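Local structure of hydrolase, haloacid dehalogenase-like family (Streptococcus pneumoniae, 2FI1) at residues S24-Y35 with L63-E74. The protein probably acts as a hydrolase of the haloacid dehalogenase-like family, with a metal ion, here calcium, bound at its presumed active site. Sequence-based numbering, arbitrary orientation.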
loop_
_atom_site.group_PDB
_atom_site.type_symbol
_atom_site.label_atom_id
_atom_site.label_comp_id
_atom_site.label_asym_id
_atom_site.label_seq_id
_atom_site.Cartn_x
_atom_site.Cartn_y
_atom_site.Cartn_z
ATOM N N SER A 24 6.134 -3.000 10.071
ATOM C CA SER A 24 5.376 -3.332 11.266
ATOM C C SER A 24 5.873 -4.629 11.897
ATOM O O SER A 24 6.012 -4.708 13.117
ATOM C CB SER A 24 3.892 -3.423 10.928
ATOM O OG SER A 24 3.378 -2.144 10.572
ATOM N N THR A 25 6.185 -5.625 11.075
ATOM C CA THR A 25 6.723 -6.892 11.584
ATOM C C THR A 25 8.058 -6.671 12.287
ATOM O O THR A 25 8.287 -7.195 13.380
ATOM C CB THR A 25 6.872 -7.928 10.457
ATOM O OG1 THR A 25 5.571 -8.274 9.965
ATOM C CG2 THR A 25 7.577 -9.193 10.940
ATOM N N ALA A 26 8.935 -5.889 11.681
ATOM C CA ALA A 26 10.217 -5.602 12.301
ATOM C C ALA A 26 10.007 -4.985 13.675
ATOM O O ALA A 26 10.626 -5.413 14.657
ATOM C CB ALA A 26 11.046 -4.685 11.406
ATOM N N ALA A 27 9.112 -4.007 13.761
ATOM C CA ALA A 27 8.803 -3.355 15.042
ATOM C C ALA A 27 8.154 -4.320 16.045
ATOM O O ALA A 27 8.452 -4.279 17.235
ATOM C CB ALA A 27 7.911 -2.169 14.825
ATOM N N PHE A 28 7.275 -5.198 15.573
ATOM C CA PHE A 28 6.562 -6.120 16.450
ATOM C C PHE A 28 7.528 -7.158 17.035
ATOM O O PHE A 28 7.506 -7.449 18.234
ATOM C CB PHE A 28 5.443 -6.788 15.655
ATOM C CG PHE A 28 4.385 -7.447 16.498
ATOM C CD1 PHE A 28 3.173 -6.814 16.722
ATOM C CD2 PHE A 28 4.586 -8.714 17.036
ATOM C CE1 PHE A 28 2.177 -7.428 17.473
ATOM C CE2 PHE A 28 3.603 -9.328 17.788
ATOM C CZ PHE A 28 2.396 -8.687 18.013
ATOM N N VAL A 29 8.393 -7.700 16.187
ATOM C CA VAL A 29 9.397 -8.675 16.624
ATOM C C VAL A 29 10.357 -8.029 17.630
ATOM O O VAL A 29 10.667 -8.624 18.668
ATOM C CB VAL A 29 10.157 -9.247 15.403
ATOM C CG1 VAL A 29 11.399 -10.036 15.830
ATOM C CG2 VAL A 29 9.235 -10.127 14.559
ATOM N N GLU A 30 10.815 -6.813 17.357
ATOM C CA GLU A 30 11.739 -6.167 18.285
ATOM C C GLU A 30 11.060 -5.835 19.614
ATOM O O GLU A 30 11.684 -5.932 20.680
ATOM C CB GLU A 30 12.425 -4.955 17.647
ATOM C CG GLU A 30 11.593 -3.738 17.419
ATOM C CD GLU A 30 12.404 -2.601 16.792
ATOM O OE1 GLU A 30 13.658 -2.664 16.814
ATOM O OE2 GLU A 30 11.798 -1.658 16.257
ATOM N N THR A 31 9.779 -5.481 19.574
ATOM C CA THR A 31 9.028 -5.205 20.804
ATOM C C THR A 31 8.835 -6.492 21.628
ATOM O O THR A 31 9.018 -6.477 22.850
ATOM C CB THR A 31 7.677 -4.522 20.505
ATOM O OG1 THR A 31 7.886 -3.375 19.669
ATOM C CG2 THR A 31 6.993 -4.070 21.793
ATOM N N LEU A 32 8.499 -7.605 20.979
ATOM C CA LEU A 32 8.444 -8.903 21.664
ATOM C C LEU A 32 9.752 -9.233 22.385
ATOM O O LEU A 32 9.730 -9.748 23.513
ATOM C CB LEU A 32 8.112 -10.031 20.689
ATOM C CG LEU A 32 6.677 -10.116 20.173
ATOM C CD1 LEU A 32 6.629 -11.160 19.071
ATOM C CD2 LEU A 32 5.701 -10.461 21.284
ATOM N N ALA A 33 10.878 -8.915 21.756
ATOM C CA ALA A 33 12.188 -9.239 22.330
ATOM C C ALA A 33 12.427 -8.499 23.644
ATOM O O ALA A 33 13.138 -9.006 24.513
ATOM C CB ALA A 33 13.295 -8.943 21.337
ATOM N N LEU A 34 11.830 -7.319 23.798
ATOM C CA LEU A 34 11.924 -6.557 25.055
ATOM C C LEU A 34 11.340 -7.334 26.229
ATOM O O LEU A 34 11.747 -7.128 27.380
ATOM C CB LEU A 34 11.192 -5.217 24.953
ATOM C CG LEU A 34 11.717 -4.190 23.962
ATOM C CD1 LEU A 34 10.726 -3.046 23.839
ATOM C CD2 LEU A 34 13.091 -3.683 24.390
ATOM N N TYR A 35 10.381 -8.210 25.945
ATOM C CA TYR A 35 9.752 -9.050 26.963
ATOM C C TYR A 35 10.365 -10.457 27.022
ATOM O O TYR A 35 9.835 -11.340 27.704
ATOM C CB TYR A 35 8.247 -9.148 26.703
ATOM C CG TYR A 35 7.533 -7.821 26.727
ATOM C CD1 TYR A 35 6.843 -7.392 27.862
ATOM C CD2 TYR A 35 7.538 -6.992 25.613
ATOM C CE1 TYR A 35 6.185 -6.171 27.881
ATOM C CE2 TYR A 35 6.886 -5.771 25.619
ATOM C CZ TYR A 35 6.206 -5.363 26.753
ATOM O OH TYR A 35 5.557 -4.157 26.763
ATOM N N LEU A 63 1.186 -8.846 27.768
ATOM C CA LEU A 63 2.415 -8.082 27.884
ATOM C C LEU A 63 2.069 -6.624 28.175
ATOM O O LEU A 63 1.392 -5.961 27.379
ATOM C CB LEU A 63 3.257 -8.213 26.612
ATOM C CG LEU A 63 3.697 -9.633 26.239
ATOM C CD1 LEU A 63 4.642 -9.591 25.045
ATOM C CD2 LEU A 63 4.361 -10.353 27.429
ATOM N N GLU A 64 2.529 -6.135 29.324
ATOM C CA GLU A 64 2.155 -4.807 29.807
ATOM C C GLU A 64 2.793 -3.710 28.956
ATOM O O GLU A 64 3.994 -3.735 28.719
ATOM C CB GLU A 64 2.567 -4.641 31.279
ATOM C CG GLU A 64 2.114 -3.324 31.912
ATOM C CD GLU A 64 2.369 -3.258 33.411
ATOM O OE1 GLU A 64 3.362 -3.856 33.885
ATOM O OE2 GLU A 64 1.573 -2.594 34.118
ATOM N N ASN A 65 1.973 -2.750 28.517
ATOM C CA ASN A 65 2.416 -1.617 27.682
ATOM C C ASN A 65 2.902 -2.017 26.283
ATOM O O ASN A 65 3.601 -1.237 25.635
ATOM C CB ASN A 65 3.526 -0.802 28.370
ATOM C CG ASN A 65 3.156 -0.362 29.778
ATOM O OD1 ASN A 65 2.025 0.053 30.035
ATOM N ND2 ASN A 65 4.118 -0.446 30.698
ATOM N N PHE A 66 2.545 -3.213 25.821
ATOM C CA PHE A 66 3.099 -3.719 24.562
ATOM C C PHE A 66 2.708 -2.837 23.384
ATOM O O PHE A 66 3.570 -2.417 22.614
ATOM C CB PHE A 66 2.655 -5.156 24.287
ATOM C CG PHE A 66 3.169 -5.697 22.977
ATOM C CD1 PHE A 66 4.379 -6.368 22.921
ATOM C CD2 PHE A 66 2.457 -5.503 21.793
ATOM C CE1 PHE A 66 4.867 -6.853 21.702
ATOM C CE2 PHE A 66 2.944 -5.974 20.585
ATOM C CZ PHE A 66 4.147 -6.648 20.541
ATOM N N LEU A 67 1.413 -2.566 23.244
ATOM C CA LEU A 67 0.924 -1.805 22.082
ATOM C C LEU A 67 1.611 -0.455 21.981
ATOM O O LEU A 67 2.058 -0.053 20.912
ATOM C CB LEU A 67 -0.597 -1.620 22.124
ATOM C CG LEU A 67 -1.191 -0.828 20.937
ATOM C CD1 LEU A 67 -2.487 -1.420 20.492
ATOM C CD2 LEU A 67 -1.361 0.655 21.242
ATOM N N GLU A 68 1.685 0.257 23.097
ATOM C CA GLU A 68 2.292 1.572 23.106
ATOM C C GLU A 68 3.741 1.530 22.635
ATOM O O GLU A 68 4.164 2.352 21.822
ATOM C CB GLU A 68 2.213 2.177 24.505
ATOM C CG GLU A 68 2.421 3.658 24.497
ATOM C CD GLU A 68 2.118 4.317 25.831
ATOM O OE1 GLU A 68 1.628 3.634 26.763
ATOM O OE2 GLU A 68 2.367 5.534 25.931
ATOM N N LYS A 69 4.501 0.568 23.152
ATOM C CA LYS A 69 5.900 0.415 22.783
ATOM C C LYS A 69 6.035 -0.044 21.335
ATOM O O LYS A 69 6.908 0.428 20.613
ATOM C CB LYS A 69 6.590 -0.578 23.713
ATOM C CG LYS A 69 6.681 -0.120 25.165
ATOM C CD LYS A 69 7.217 -1.237 26.038
ATOM C CE LYS A 69 7.200 -0.861 27.511
ATOM N NZ LYS A 69 8.256 0.133 27.845
ATOM N N TYR A 70 5.155 -0.949 20.916
ATOM C CA TYR A 70 5.122 -1.392 19.520
ATOM C C TYR A 70 4.899 -0.218 18.560
ATOM O O TYR A 70 5.609 -0.092 17.558
ATOM C CB TYR A 70 4.052 -2.475 19.340
ATOM C CG TYR A 70 3.648 -2.729 17.904
ATOM C CD1 TYR A 70 4.600 -3.057 16.941
ATOM C CD2 TYR A 70 2.320 -2.611 17.506
ATOM C CE1 TYR A 70 4.235 -3.265 15.629
ATOM C CE2 TYR A 70 1.948 -2.832 16.196
ATOM C CZ TYR A 70 2.910 -3.167 15.266
ATOM O OH TYR A 70 2.536 -3.380 13.955
ATOM N N LYS A 71 3.924 0.643 18.864
ATOM C CA LYS A 71 3.620 1.780 17.986
ATOM C C LYS A 71 4.789 2.758 17.898
ATOM O O LYS A 71 5.056 3.323 16.832
ATOM C CB LYS A 71 2.346 2.502 18.435
ATOM C CG LYS A 71 1.099 1.660 18.315
ATOM C CD LYS A 71 0.644 1.507 16.884
ATOM C CE LYS A 71 -0.631 0.693 16.838
ATOM N NZ LYS A 71 -1.264 0.739 15.511
ATOM N N GLU A 72 5.491 2.952 19.009
ATOM C CA GLU A 72 6.683 3.790 18.993
ATOM C C GLU A 72 7.770 3.176 18.107
ATOM O O GLU A 72 8.376 3.861 17.287
ATOM C CB GLU A 72 7.187 4.045 20.416
ATOM C CG GLU A 72 6.294 5.007 21.194
ATOM C CD GLU A 72 6.927 5.529 22.476
ATOM O OE1 GLU A 72 8.173 5.654 22.529
ATOM O OE2 GLU A 72 6.171 5.826 23.431
ATOM N N ASN A 73 7.991 1.872 18.246
ATOM C CA ASN A 73 8.966 1.183 17.407
ATOM C C ASN A 73 8.565 1.178 15.931
ATOM O O ASN A 73 9.419 1.280 15.054
ATOM C CB ASN A 73 9.203 -0.246 17.904
ATOM C CG ASN A 73 10.110 -0.297 19.122
ATOM O OD1 ASN A 73 10.987 0.556 19.292
ATOM N ND2 ASN A 73 9.921 -1.307 19.960
ATOM N N GLU A 74 7.265 1.080 15.663
ATOM C CA GLU A 74 6.766 1.115 14.291
ATOM C C GLU A 74 7.017 2.484 13.654
ATOM O O GLU A 74 7.434 2.566 12.504
ATOM C CB GLU A 74 5.280 0.764 14.269
ATOM C CG GLU A 74 4.671 0.681 12.879
ATOM C CD GLU A 74 3.166 0.555 12.935
ATOM O OE1 GLU A 74 2.520 1.352 13.640
ATOM O OE2 GLU A 74 2.609 -0.335 12.270
HETATM O O HOH W 1 12.141 0.656 15.719
#
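In the helical cap domain of this haloacid dehalogenase-like fold, helices 20-34 and 66-77 pack around an aromatic cluster of Phe-28, Tyr-35, Phe-66 and Tyr-70. Phe-28 links two edge-to-face pairs. It receives the edge of Phe-66 over one face, Phe-66 CE2 lying 3.5 Å from Phe-28 CE1, and turns its own edge onto the face of Tyr-70, with CD1 above the centre of that ring. Phe-66 reaches across because its CG is anti to the backbone N (chi1 178°), and CG2 of Thr-31 covers one of its faces. Thr-31 is a knob among Phe-66, Lys-69, Tyr-70 and Asn-73; its OG1 donates to Ala-27 O and accepts a nearly straight bond from Asn-73 ND2 (2.9 Å, 172°) in the amide plane, so both roles of the buried hydroxyl are used. At one end, Ser-24 OG hydrogen-bonds Glu-74 OE2 over 2.6 Å, on that carboxylate oxygen's anti lone pair. At the other, Leu-63 CB lies over the Tyr-35 ring, whose OH donates to Glu-64 O (2.5 Å) from above the carbonyl plane. Val-44 of helix 41-50 and Ala-55, Ile-56 and Phe-59 of helix 52-59 pack against Phe-28, completing a helical bundle separate from the parallel sheet.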